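Local coordinates for putative uncharacterized protein (PDB 3RJ2) that binds histone H3, though its precise role for the virus that encodes it is not established, at residues Y68-H73 with A87-A92; V59-A64 with A93-H98; I5-E10 with Y47-E52; G51-R56 with H76-V81; C31-Y36 with G109-H114. All coordinates share one frame; numbering follows the deposited sequence.

How the contacts relate
From the N terminus, strand 6-12 pairs with strand 44-50 in the four-stranded antiparallel sheet (contact 3), closing a loop that contains strands 18-22 and 31-37. Contact 4 begins on G51 and E52, where contact 3 ends, and joins the turns after strands 44-50 and 68-75. It crosses contacts 1 and 2, their segments alternating. Contact 2 pairs strands 56-62 and 94-98 of the six-stranded mixed sheet, and contact 1, nested inside it, lays the loop before strand 94-98 against strand 68-75. Contact 5 adds strand 111-116 to that sheet; its loop encloses contacts 1, 2 and 4 and crosses contact 3, which it meets where W32 NE1 bonds I5 O.

Contact 1. Residues Y68-H73 with A87-A92; sequences YITHTH and AVPKDA
I69 CA and A92 CA stay 7.3 Å apart, too far for sheet pairing, where strand 68-73 meets the type I turn P89 to A92, closed by the hydrogen bond from A92 N to P89 O, 3.1 Å. I69 carries most of the contact. Its CD1 reaches the turn backbone, 3.4 Å from D91 O and 3.6 Å from A92 CA, while its CG2 branch rests 4.0 Å from P89 CB. The D91 carboxylate points back at it, with OD1 3.7 Å from I69 CD1. Next along the strand, CG2 of T70 lies 3.7 Å from P89 CG: the torsion that sets OG1 anti to the backbone N (chi1 -162°) turns this methyl to the proline. I69 and T70 both face F61 in a classic beta bulge, which lets two successive side chains meet the loop, and P89 also packs on F61. Between the two segments the attachment is van der Waals only, with the carboxylate lying beside an aliphatic chain.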
# COMPACT_ATOMS: atom_id res chain seq x y z
N TYR A 68 0.02 6.23 -13.00
CA TYR A 68 -1.02 5.28 -12.60
C TYR A 68 -1.28 4.19 -13.65
O TYR A 68 -1.48 4.49 -14.84
CB TYR A 68 -2.31 6.04 -12.33
CG TYR A 68 -3.51 5.18 -12.02
CD1 TYR A 68 -4.41 4.82 -13.02
CD2 TYR A 68 -3.74 4.73 -10.73
CE1 TYR A 68 -5.52 4.01 -12.74
CE2 TYR A 68 -4.83 3.95 -10.43
CZ TYR A 68 -5.72 3.59 -11.43
OH TYR A 68 -6.80 2.81 -11.09
N ILE A 69 -1.30 2.93 -13.21
CA ILE A 69 -1.73 1.82 -14.07
C ILE A 69 -3.09 1.34 -13.63
O ILE A 69 -4.01 1.20 -14.45
CB ILE A 69 -0.78 0.59 -13.99
CG1 ILE A 69 0.65 0.97 -14.36
CG2 ILE A 69 -1.32 -0.53 -14.89
CD1 ILE A 69 1.68 -0.06 -13.92
N THR A 70 -3.21 1.03 -12.34
CA THR A 70 -4.42 0.43 -11.81
C THR A 70 -4.37 0.37 -10.28
O THR A 70 -3.29 0.50 -9.69
CB THR A 70 -4.62 -0.99 -12.39
OG1 THR A 70 -5.98 -1.40 -12.20
CG2 THR A 70 -3.68 -2.01 -11.75
N HIS A 71 -5.53 0.19 -9.66
CA HIS A 71 -5.63 -0.00 -8.22
C HIS A 71 -6.66 -1.07 -7.88
O HIS A 71 -7.51 -1.41 -8.71
CB HIS A 71 -5.96 1.31 -7.50
CG HIS A 71 -7.38 1.75 -7.67
ND1 HIS A 71 -7.84 2.38 -8.80
CD2 HIS A 71 -8.45 1.66 -6.83
CE1 HIS A 71 -9.13 2.65 -8.67
NE2 HIS A 71 -9.52 2.22 -7.48
N THR A 72 -6.55 -1.60 -6.66
CA THR A 72 -7.55 -2.50 -6.09
C THR A 72 -7.83 -1.98 -4.68
O THR A 72 -6.95 -1.41 -4.04
CB THR A 72 -7.04 -3.98 -6.03
OG1 THR A 72 -6.58 -4.41 -7.32
CG2 THR A 72 -8.14 -4.93 -5.59
N HIS A 73 -9.06 -2.15 -4.21
CA HIS A 73 -9.37 -1.94 -2.79
C HIS A 73 -9.38 -3.26 -2.08
O HIS A 73 -9.94 -4.24 -2.59
CB HIS A 73 -10.72 -1.28 -2.57
CG HIS A 73 -10.80 0.11 -3.10
ND1 HIS A 73 -11.87 0.57 -3.83
CD2 HIS A 73 -9.92 1.14 -3.03
CE1 HIS A 73 -11.65 1.83 -4.18
NE2 HIS A 73 -10.47 2.19 -3.71
N ALA A 87 -2.71 -9.79 -8.59
CA ALA A 87 -1.82 -9.81 -9.73
C ALA A 87 -1.11 -8.46 -9.84
O ALA A 87 -1.71 -7.43 -9.62
CB ALA A 87 -2.60 -10.12 -11.01
N VAL A 88 0.19 -8.49 -10.13
CA VAL A 88 0.98 -7.29 -10.37
C VAL A 88 1.03 -7.06 -11.90
O VAL A 88 1.40 -7.97 -12.64
CB VAL A 88 2.41 -7.43 -9.76
CG1 VAL A 88 3.22 -6.18 -10.00
CG2 VAL A 88 2.34 -7.74 -8.24
N PRO A 89 0.62 -5.86 -12.37
CA PRO A 89 0.64 -5.56 -13.81
C PRO A 89 2.04 -5.72 -14.42
O PRO A 89 3.04 -5.47 -13.75
CB PRO A 89 0.23 -4.08 -13.86
CG PRO A 89 -0.52 -3.82 -12.60
CD PRO A 89 0.05 -4.76 -11.57
N LYS A 90 2.08 -6.15 -15.69
CA LYS A 90 3.31 -6.25 -16.48
C LYS A 90 4.24 -5.03 -16.37
O LYS A 90 5.46 -5.17 -16.22
CB LYS A 90 2.96 -6.47 -17.98
CG LYS A 90 3.18 -7.90 -18.48
CD LYS A 90 2.77 -8.11 -19.98
CE LYS A 90 2.99 -9.58 -20.40
NZ LYS A 90 2.15 -10.07 -21.55
N ASP A 91 3.65 -3.84 -16.45
CA ASP A 91 4.39 -2.56 -16.46
C ASP A 91 4.50 -1.88 -15.09
O ASP A 91 4.86 -0.70 -15.00
CB ASP A 91 3.76 -1.58 -17.46
CG ASP A 91 2.25 -1.53 -17.35
OD1 ASP A 91 1.65 -2.46 -16.78
OD2 ASP A 91 1.66 -0.56 -17.87
N ALA A 92 4.21 -2.62 -14.02
CA ALA A 92 4.34 -2.08 -12.68
C ALA A 92 5.80 -1.96 -12.30
O ALA A 92 6.56 -2.92 -12.41
CB ALA A 92 3.58 -2.92 -11.67

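Contact 2. Residues V59-A64 with A93-H98; sequences VTFFNA and AYARIH
An antiparallel ladder ending in a classic beta bulge joins strands 56-62 and 94-98 inside the six-stranded sheet, with T60-R96 and F62-Y94 as hydrogen-bonded pairs. At the bulge A93 and Y94 both face F62, whose O accepts A93 N at 2.9 Å, nearly straight (170°), and Y94 N at 3.2 Å, more bent (138°). On the face bearing F62, Y94 and R96, the F62 ring receives R96 CB at its edge, 3.7 Å from CE2. The arginine chain bends at chi3 (-67°) and brings NH1 back to 3.9 Å from F62 CZ, F62 CE2 lying over one face of the guanidinium with the planes inclined; NH1 is bonded to A137 O and T134 O, and NE to T35 OG1. V59, F61, A95 and I97 occupy the other face, where A95 CB touches F61 CE2. N63 O meets the edge of the Y94 ring, 3.3 Å from CD2. T60 OG1, also bonded to R58 NE, shares a water with H98 ND1, 2.6 Å from OG1.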
# COMPACT_ATOMS: atom_id res chain seq x y z
N VAL A 59 -4.47 -0.51 -2.86
CA VAL A 59 -3.20 -0.92 -3.46
C VAL A 59 -3.17 -0.41 -4.90
O VAL A 59 -4.03 -0.76 -5.71
CB VAL A 59 -3.04 -2.47 -3.48
CG1 VAL A 59 -1.65 -2.83 -3.98
CG2 VAL A 59 -3.28 -3.04 -2.11
N THR A 60 -2.17 0.40 -5.21
CA THR A 60 -2.07 1.06 -6.50
C THR A 60 -0.72 0.67 -7.09
O THR A 60 0.27 0.49 -6.34
CB THR A 60 -2.17 2.61 -6.35
OG1 THR A 60 -3.30 2.94 -5.54
CG2 THR A 60 -2.32 3.30 -7.70
N PHE A 61 -0.71 0.48 -8.40
CA PHE A 61 0.52 0.28 -9.15
C PHE A 61 0.74 1.42 -10.14
O PHE A 61 -0.22 1.94 -10.74
CB PHE A 61 0.48 -1.05 -9.90
CG PHE A 61 0.35 -2.25 -9.01
CD1 PHE A 61 -0.88 -2.89 -8.87
CD2 PHE A 61 1.43 -2.71 -8.27
CE1 PHE A 61 -1.00 -4.00 -8.02
CE2 PHE A 61 1.31 -3.80 -7.41
CZ PHE A 61 0.09 -4.45 -7.29
N PHE A 62 2.01 1.78 -10.30
CA PHE A 62 2.44 2.84 -11.20
C PHE A 62 3.54 2.28 -12.10
O PHE A 62 4.29 1.37 -11.69
CB PHE A 62 2.98 4.04 -10.42
CG PHE A 62 2.06 4.53 -9.34
CD1 PHE A 62 1.01 5.40 -9.64
CD2 PHE A 62 2.25 4.13 -8.02
CE1 PHE A 62 0.16 5.85 -8.65
CE2 PHE A 62 1.38 4.57 -7.02
CZ PHE A 62 0.34 5.44 -7.34
N ASN A 63 3.64 2.81 -13.32
CA ASN A 63 4.70 2.38 -14.26
C ASN A 63 6.05 3.04 -13.98
O ASN A 63 6.20 3.76 -12.99
CB ASN A 63 4.24 2.53 -15.72
CG ASN A 63 4.09 3.99 -16.17
OD1 ASN A 63 4.68 4.90 -15.59
ND2 ASN A 63 3.32 4.19 -17.21
N ALA A 64 7.04 2.80 -14.84
CA ALA A 64 8.40 3.25 -14.60
C ALA A 64 8.55 4.77 -14.64
O ALA A 64 9.52 5.32 -14.10
CB ALA A 64 9.37 2.59 -15.60
N ALA A 93 6.19 -0.76 -11.88
CA ALA A 93 7.53 -0.48 -11.35
C ALA A 93 7.48 -0.01 -9.88
O ALA A 93 8.52 0.07 -9.22
CB ALA A 93 8.22 0.56 -12.21
N TYR A 94 6.27 0.28 -9.39
CA TYR A 94 6.04 0.79 -8.03
C TYR A 94 4.72 0.29 -7.49
O TYR A 94 3.75 0.16 -8.24
CB TYR A 94 5.90 2.32 -7.99
CG TYR A 94 7.07 3.12 -8.47
CD1 TYR A 94 8.01 3.60 -7.57
CD2 TYR A 94 7.20 3.44 -9.81
CE1 TYR A 94 9.08 4.37 -8.01
CE2 TYR A 94 8.26 4.20 -10.26
CZ TYR A 94 9.20 4.66 -9.36
OH TYR A 94 10.25 5.42 -9.83
N ALA A 95 4.69 0.08 -6.18
CA ALA A 95 3.44 -0.21 -5.48
C ALA A 95 3.25 0.84 -4.39
O ALA A 95 4.21 1.38 -3.85
CB ALA A 95 3.46 -1.62 -4.89
N ARG A 96 2.00 1.13 -4.09
CA ARG A 96 1.65 1.99 -2.99
C ARG A 96 0.46 1.37 -2.28
O ARG A 96 -0.44 0.79 -2.92
CB ARG A 96 1.36 3.41 -3.49
CG ARG A 96 0.86 4.41 -2.43
CD ARG A 96 0.94 5.84 -2.93
NE ARG A 96 2.33 6.26 -3.11
CZ ARG A 96 2.73 7.24 -3.92
NH1 ARG A 96 1.85 7.92 -4.67
NH2 ARG A 96 4.01 7.55 -3.99
N ILE A 97 0.46 1.44 -0.96
CA ILE A 97 -0.70 1.08 -0.17
C ILE A 97 -1.17 2.33 0.57
O ILE A 97 -0.36 2.99 1.23
CB ILE A 97 -0.38 -0.08 0.82
CG1 ILE A 97 -0.01 -1.35 0.03
CG2 ILE A 97 -1.53 -0.32 1.77
CD1 ILE A 97 0.45 -2.55 0.87
N HIS A 98 -2.44 2.69 0.41
CA HIS A 98 -3.08 3.65 1.31
C HIS A 98 -3.84 2.80 2.32
O HIS A 98 -4.86 2.20 1.96
CB HIS A 98 -4.07 4.57 0.57
CG HIS A 98 -3.42 5.57 -0.35
ND1 HIS A 98 -2.85 5.21 -1.56
CD2 HIS A 98 -3.27 6.91 -0.25
CE1 HIS A 98 -2.36 6.29 -2.15
NE2 HIS A 98 -2.61 7.33 -1.38
O HOH W 1 -2.53 2.98 -3.05
O HOH W 2 11.35 4.30 -12.30

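Contact 3. Residues I5-E10 with Y47-E52; sequences IVANCE and YSVDGE
V6 and D50 exchange two backbone hydrogen bonds, V6 N to D50 O at 2.9 Å and D50 N to V6 O at 2.8 Å, and N8 and S48 repeat the pattern, with N8 N meeting S48 O almost straight (175°). The carbonyls of V6 and S48 also share a water that donates to both, so each O has a second donor beyond its strand partner. Between these pairs A7 and V49 form a non-hydrogen-bonded pair whose side chains lie on one face. V49 divides its branches between two neighbours: CG1, anti to the backbone N (chi1 -180°), lies 3.8 Å from I5 CG2, the two side chains running side by side, while CG2 faces A7 CB at 4.2 Å. I5 and V49 both reach H57 of strand 56-62 in the other sheet. The opposite side carries V6, N8, S48 and D50, where the CB atoms of V6 and D50 approach to 4.1 Å and S48 OG is bonded to E83 OE2. Further out, C9 bonds to I21 of strand 18-22 and A7 to V23 just after it, and Y47 and V49 to strand 81-87. The two strands, antiparallel at 175°, are therefore the central pair of the four-stranded antiparallel sheet.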
# COMPACT_ATOMS: atom_id res chain seq x y z
N ILE A 5 -2.74 -0.81 11.68
CA ILE A 5 -2.62 -1.55 10.37
C ILE A 5 -1.19 -2.03 10.11
O ILE A 5 -0.24 -1.25 10.01
CB ILE A 5 -3.12 -0.70 9.17
CG1 ILE A 5 -4.46 -0.05 9.49
CG2 ILE A 5 -3.24 -1.54 7.89
CD1 ILE A 5 -4.48 1.41 9.16
N VAL A 6 -1.04 -3.35 10.02
CA VAL A 6 0.26 -3.97 9.80
C VAL A 6 0.09 -4.89 8.62
O VAL A 6 -0.73 -5.80 8.66
CB VAL A 6 0.75 -4.72 11.05
CG1 VAL A 6 2.06 -5.46 10.76
CG2 VAL A 6 0.92 -3.73 12.21
N ALA A 7 0.83 -4.62 7.56
CA ALA A 7 0.70 -5.39 6.34
C ALA A 7 1.94 -6.23 6.10
O ALA A 7 3.07 -5.73 6.17
CB ALA A 7 0.43 -4.46 5.14
N ASN A 8 1.73 -7.52 5.86
CA ASN A 8 2.79 -8.42 5.48
C ASN A 8 2.63 -8.67 3.98
O ASN A 8 1.66 -9.32 3.55
CB ASN A 8 2.70 -9.73 6.29
CG ASN A 8 3.90 -10.66 6.05
OD1 ASN A 8 3.96 -11.38 5.04
ND2 ASN A 8 4.86 -10.67 6.98
N CYS A 9 3.55 -8.12 3.18
CA CYS A 9 3.50 -8.26 1.72
C CYS A 9 4.60 -9.18 1.21
O CYS A 9 5.79 -8.91 1.41
CB CYS A 9 3.65 -6.90 1.03
SG CYS A 9 2.55 -5.61 1.63
N GLU A 10 4.17 -10.26 0.55
CA GLU A 10 5.06 -11.13 -0.23
C GLU A 10 4.93 -10.80 -1.72
O GLU A 10 3.93 -11.12 -2.35
CB GLU A 10 4.76 -12.61 -0.01
CG GLU A 10 5.10 -13.13 1.36
CD GLU A 10 4.89 -14.66 1.51
OE1 GLU A 10 4.12 -15.26 0.73
OE2 GLU A 10 5.50 -15.25 2.43
N TYR A 47 -0.69 -10.86 0.27
CA TYR A 47 -0.72 -10.00 1.43
C TYR A 47 -1.41 -10.65 2.62
O TYR A 47 -2.23 -11.55 2.46
CB TYR A 47 -1.41 -8.67 1.08
CG TYR A 47 -2.80 -8.86 0.53
CD1 TYR A 47 -3.89 -8.98 1.38
CD2 TYR A 47 -3.02 -8.91 -0.86
CE1 TYR A 47 -5.18 -9.17 0.87
CE2 TYR A 47 -4.30 -9.10 -1.38
CZ TYR A 47 -5.38 -9.23 -0.51
OH TYR A 47 -6.66 -9.40 -1.02
N SER A 48 -1.07 -10.18 3.81
CA SER A 48 -1.81 -10.47 5.02
C SER A 48 -1.90 -9.16 5.81
O SER A 48 -0.87 -8.64 6.25
CB SER A 48 -1.08 -11.54 5.83
OG SER A 48 -1.86 -11.92 6.95
N VAL A 49 -3.11 -8.62 5.96
CA VAL A 49 -3.25 -7.30 6.58
C VAL A 49 -3.93 -7.39 7.94
O VAL A 49 -5.07 -7.83 8.04
CB VAL A 49 -4.02 -6.29 5.69
CG1 VAL A 49 -4.12 -4.96 6.40
CG2 VAL A 49 -3.32 -6.11 4.35
N ASP A 50 -3.21 -6.97 8.97
CA ASP A 50 -3.72 -6.93 10.34
C ASP A 50 -4.33 -5.55 10.58
O ASP A 50 -3.61 -4.55 10.61
CB ASP A 50 -2.56 -7.17 11.30
CG ASP A 50 -3.00 -7.78 12.61
OD1 ASP A 50 -4.17 -7.58 13.03
OD2 ASP A 50 -2.16 -8.48 13.23
N GLY A 51 -5.65 -5.50 10.70
CA GLY A 51 -6.36 -4.25 10.91
C GLY A 51 -7.58 -4.43 11.80
O GLY A 51 -7.50 -5.02 12.89
N GLU A 52 -8.71 -3.92 11.31
CA GLU A 52 -9.99 -3.97 12.02
C GLU A 52 -11.08 -4.23 10.98
O GLU A 52 -10.88 -3.97 9.79
CB GLU A 52 -10.27 -2.64 12.73
CG GLU A 52 -9.25 -2.23 13.81
CD GLU A 52 -9.12 -3.25 14.93
OE1 GLU A 52 -10.10 -3.96 15.21
OE2 GLU A 52 -8.02 -3.34 15.53
O HOH W 3 0.26 -8.55 9.08

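Contact 4. Residues G51-R56 with H76-V81; sequences GEMFMR and HGLEDV
With CG anti to the carbonyl carbon in both M53 (chi1 -65°) and F54 (chi1 -53°), the two side chains of the type II turn E52 to M55 reach the type II' turn H76 to E79. One face of the F54 ring lies against G77 O, 3.8 Å above its centre, and its CZ lies 3.8 Å from L78 CD1. That same methyl meets M53 SD, so L78 is shared by both side chains, while M53 CG rests on L78 O. G77 O also accepts F54 N at 2.8 Å, on a lone pair in the carbonyl plane. H76, which opens the second turn, is the buried residue of the contact. E52 O sits over one face of its imidazole, 3.3 Å from CG, and H76 N bonds M55 O at 2.9 Å. At the far end G51 N is held by D80 O at 2.8 Å. Three backbone bonds therefore clamp two exposed turns together, and the apolar contacts of M53, F54 and L78 add a hydrophobic patch at the protein surface.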
# COMPACT_ATOMS: atom_id res chain seq x y z
N GLY A 51 -5.65 -5.50 10.70
CA GLY A 51 -6.36 -4.25 10.91
C GLY A 51 -7.58 -4.43 11.80
O GLY A 51 -7.50 -5.02 12.89
N GLU A 52 -8.71 -3.92 11.31
CA GLU A 52 -9.99 -3.97 12.02
C GLU A 52 -11.08 -4.23 10.98
O GLU A 52 -10.88 -3.97 9.79
CB GLU A 52 -10.27 -2.64 12.73
CG GLU A 52 -9.25 -2.23 13.81
CD GLU A 52 -9.12 -3.25 14.93
OE1 GLU A 52 -10.10 -3.96 15.21
OE2 GLU A 52 -8.02 -3.34 15.53
N MET A 53 -12.22 -4.74 11.44
CA MET A 53 -13.33 -5.07 10.56
C MET A 53 -13.77 -3.82 9.83
O MET A 53 -13.72 -2.73 10.39
CB MET A 53 -14.52 -5.62 11.35
CG MET A 53 -14.27 -6.96 12.05
SD MET A 53 -15.71 -7.59 13.01
CE MET A 53 -16.17 -6.14 13.93
N PHE A 54 -14.20 -4.02 8.58
CA PHE A 54 -14.74 -2.98 7.71
C PHE A 54 -13.73 -1.91 7.29
O PHE A 54 -14.11 -0.91 6.70
CB PHE A 54 -16.03 -2.35 8.29
CG PHE A 54 -17.10 -3.37 8.65
CD1 PHE A 54 -17.87 -3.98 7.67
CD2 PHE A 54 -17.30 -3.75 9.98
CE1 PHE A 54 -18.84 -4.94 8.00
CE2 PHE A 54 -18.26 -4.71 10.31
CZ PHE A 54 -19.03 -5.30 9.33
N MET A 55 -12.43 -2.13 7.55
CA MET A 55 -11.39 -1.24 7.00
C MET A 55 -11.26 -1.43 5.48
O MET A 55 -11.51 -2.51 4.97
CB MET A 55 -10.02 -1.50 7.63
CG MET A 55 -9.66 -0.65 8.84
SD MET A 55 -7.97 -1.05 9.32
CE MET A 55 -7.91 -0.23 10.91
N ARG A 56 -10.84 -0.39 4.78
CA ARG A 56 -10.56 -0.51 3.37
C ARG A 56 -9.16 0.02 3.14
O ARG A 56 -8.80 1.04 3.71
CB ARG A 56 -11.57 0.27 2.56
CG ARG A 56 -11.25 0.42 1.09
CD ARG A 56 -12.52 0.45 0.28
NE ARG A 56 -12.85 1.79 -0.16
CZ ARG A 56 -14.04 2.16 -0.63
NH1 ARG A 56 -15.05 1.28 -0.71
NH2 ARG A 56 -14.24 3.41 -1.00
N HIS A 76 -12.04 -5.30 4.40
CA HIS A 76 -11.96 -6.26 5.52
C HIS A 76 -13.24 -7.05 5.77
O HIS A 76 -13.19 -8.21 6.17
CB HIS A 76 -11.51 -5.57 6.82
CG HIS A 76 -10.03 -5.59 7.02
ND1 HIS A 76 -9.18 -4.82 6.27
CD2 HIS A 76 -9.26 -6.29 7.87
CE1 HIS A 76 -7.93 -5.04 6.66
NE2 HIS A 76 -7.96 -5.93 7.64
N GLY A 77 -14.40 -6.44 5.52
CA GLY A 77 -15.67 -7.05 5.93
C GLY A 77 -15.60 -7.44 7.41
O GLY A 77 -15.11 -6.67 8.23
N LEU A 78 -16.03 -8.66 7.73
CA LEU A 78 -16.01 -9.14 9.11
C LEU A 78 -14.63 -9.61 9.61
O LEU A 78 -14.47 -9.91 10.81
CB LEU A 78 -17.04 -10.26 9.32
CG LEU A 78 -18.52 -9.96 9.59
CD1 LEU A 78 -18.74 -8.86 10.65
CD2 LEU A 78 -19.27 -9.63 8.32
N GLU A 79 -13.64 -9.68 8.72
CA GLU A 79 -12.29 -10.14 9.09
C GLU A 79 -11.43 -8.98 9.59
O GLU A 79 -11.34 -7.94 8.94
CB GLU A 79 -11.58 -10.76 7.88
CG GLU A 79 -12.38 -11.80 7.13
CD GLU A 79 -12.44 -13.15 7.84
OE1 GLU A 79 -11.50 -13.50 8.60
OE2 GLU A 79 -13.45 -13.87 7.60
N ASP A 80 -10.75 -9.17 10.72
CA ASP A 80 -9.79 -8.17 11.16
C ASP A 80 -8.41 -8.40 10.53
O ASP A 80 -7.62 -7.47 10.39
CB ASP A 80 -9.72 -8.07 12.69
CG ASP A 80 -9.58 -9.42 13.36
OD1 ASP A 80 -10.28 -10.39 12.95
OD2 ASP A 80 -8.79 -9.51 14.32
N VAL A 81 -8.15 -9.65 10.15
CA VAL A 81 -6.94 -10.00 9.40
C VAL A 81 -7.36 -10.46 8.00
O VAL A 81 -8.04 -11.48 7.85
CB VAL A 81 -6.10 -11.07 10.12
CG1 VAL A 81 -4.91 -11.51 9.26
CG2 VAL A 81 -5.62 -10.55 11.48

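Contact 5. Residues C31-Y36 with G109-H114; sequences CWIWTY and GDVHMH
M113 O takes the I33 N-H at 3.0 Å, the one well-formed hydrogen bond across the two segments, and W32 CA also approaches this oxygen, at 3.3 Å. One residue on, I33 is also backbone-bonded to Y115, just past the segment; its O is met by H114 CA at 3.2 Å, with a weak, strongly bent bond from H114 ND1 (3.3 Å, 123°) added. The imidazole is carried there because H114 CG is anti to its backbone N (chi1 171°), which swings the ring across to strand 31-36, with ND1 3.8 Å from I33 CG2. On the W32 side, CB packs 3.9 Å from M113 CB while the indole points off from strand 111-114, its NE1 bonded to I5 O and its ring edge-to-face with Y115. The V111 side chain crosses that of I33 at about a right angle, CG1 4.1 Å from I33 CD1, and CG2 touches C31 CB. Helix 101-104 covers this end through V103 and S104. The pairing at C31 and W32 is loose, and the short strand segments run parallel, inclined by 27°. Strand 31-37 bonds antiparallel to 94-98 on its other side, making this the parallel neighbour pair of a mixed beta sheet.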
# COMPACT_ATOMS: atom_id res chain seq x y z
N CYS A 31 -3.56 6.17 10.24
CA CYS A 31 -3.38 6.02 8.78
C CYS A 31 -1.95 6.23 8.31
O CYS A 31 -1.23 7.10 8.82
CB CYS A 31 -4.27 7.00 8.03
SG CYS A 31 -5.98 6.64 8.15
N TRP A 32 -1.53 5.42 7.35
CA TRP A 32 -0.25 5.62 6.67
C TRP A 32 -0.36 5.36 5.18
O TRP A 32 -1.36 4.84 4.69
CB TRP A 32 0.88 4.81 7.33
CG TRP A 32 0.58 3.35 7.56
CD1 TRP A 32 0.30 2.75 8.77
CD2 TRP A 32 0.56 2.30 6.59
NE1 TRP A 32 0.09 1.41 8.60
CE2 TRP A 32 0.24 1.10 7.27
CE3 TRP A 32 0.77 2.25 5.20
CZ2 TRP A 32 0.12 -0.13 6.61
CZ3 TRP A 32 0.65 1.02 4.54
CH2 TRP A 32 0.33 -0.15 5.25
N ILE A 33 0.68 5.77 4.45
CA ILE A 33 0.83 5.49 3.03
C ILE A 33 2.20 4.87 2.89
O ILE A 33 3.15 5.26 3.57
CB ILE A 33 0.72 6.77 2.17
CG1 ILE A 33 -0.65 7.43 2.37
CG2 ILE A 33 0.94 6.47 0.69
CD1 ILE A 33 -0.75 8.82 1.75
N TRP A 34 2.29 3.86 2.03
CA TRP A 34 3.52 3.15 1.79
C TRP A 34 3.80 3.10 0.29
O TRP A 34 2.92 2.77 -0.50
CB TRP A 34 3.40 1.75 2.38
CG TRP A 34 4.53 0.83 2.14
CD1 TRP A 34 5.71 0.77 2.83
CD2 TRP A 34 4.59 -0.22 1.16
NE1 TRP A 34 6.51 -0.24 2.33
CE2 TRP A 34 5.84 -0.87 1.31
CE3 TRP A 34 3.71 -0.67 0.16
CZ2 TRP A 34 6.22 -1.96 0.50
CZ3 TRP A 34 4.09 -1.76 -0.65
CH2 TRP A 34 5.34 -2.39 -0.47
N THR A 35 5.03 3.45 -0.07
CA THR A 35 5.51 3.41 -1.45
C THR A 35 6.73 2.49 -1.61
O THR A 35 7.67 2.55 -0.83
CB THR A 35 5.91 4.83 -1.94
OG1 THR A 35 4.79 5.70 -1.77
CG2 THR A 35 6.29 4.80 -3.43
N TYR A 36 6.70 1.64 -2.63
CA TYR A 36 7.78 0.68 -2.86
C TYR A 36 8.18 0.70 -4.32
O TYR A 36 7.36 0.38 -5.18
CB TYR A 36 7.33 -0.72 -2.44
CG TYR A 36 8.30 -1.87 -2.67
CD1 TYR A 36 9.67 -1.73 -2.45
CD2 TYR A 36 7.82 -3.11 -3.05
CE1 TYR A 36 10.55 -2.82 -2.63
CE2 TYR A 36 8.68 -4.19 -3.25
CZ TYR A 36 10.03 -4.04 -3.03
OH TYR A 36 10.86 -5.12 -3.22
N GLY A 109 -6.21 14.76 6.36
CA GLY A 109 -5.47 15.28 7.51
C GLY A 109 -5.12 14.24 8.58
O GLY A 109 -4.28 14.50 9.44
N ASP A 110 -5.78 13.07 8.53
CA ASP A 110 -5.55 11.98 9.49
C ASP A 110 -4.32 11.12 9.13
O ASP A 110 -3.87 10.31 9.94
CB ASP A 110 -6.81 11.09 9.62
CG ASP A 110 -7.97 11.77 10.43
OD1 ASP A 110 -7.87 12.95 10.85
OD2 ASP A 110 -9.01 11.10 10.63
N VAL A 111 -3.78 11.27 7.92
CA VAL A 111 -2.54 10.60 7.53
C VAL A 111 -1.36 11.35 8.13
O VAL A 111 -1.20 12.54 7.87
CB VAL A 111 -2.32 10.57 6.00
CG1 VAL A 111 -1.02 9.85 5.66
CG2 VAL A 111 -3.47 9.92 5.29
N HIS A 112 -0.54 10.68 8.93
CA HIS A 112 0.66 11.33 9.47
C HIS A 112 1.97 10.65 9.16
O HIS A 112 3.03 11.13 9.57
CB HIS A 112 0.53 11.58 10.98
CG HIS A 112 -0.33 12.75 11.32
ND1 HIS A 112 -1.09 12.82 12.47
CD2 HIS A 112 -0.58 13.89 10.63
CE1 HIS A 112 -1.75 13.96 12.48
NE2 HIS A 112 -1.47 14.63 11.38
N MET A 113 1.91 9.55 8.42
CA MET A 113 3.10 8.74 8.13
C MET A 113 3.13 8.31 6.67
O MET A 113 2.12 7.83 6.15
CB MET A 113 3.10 7.52 9.05
CG MET A 113 4.28 6.59 8.89
SD MET A 113 5.85 7.26 9.47
CE MET A 113 5.45 7.71 11.17
N HIS A 114 4.27 8.50 6.01
CA HIS A 114 4.54 7.89 4.72
C HIS A 114 5.78 7.02 4.85
O HIS A 114 6.86 7.51 5.20
CB HIS A 114 4.71 8.93 3.60
CG HIS A 114 5.21 8.37 2.31
ND1 HIS A 114 4.48 7.48 1.54
CD2 HIS A 114 6.38 8.56 1.64
CE1 HIS A 114 5.16 7.16 0.46
NE2 HIS A 114 6.32 7.80 0.49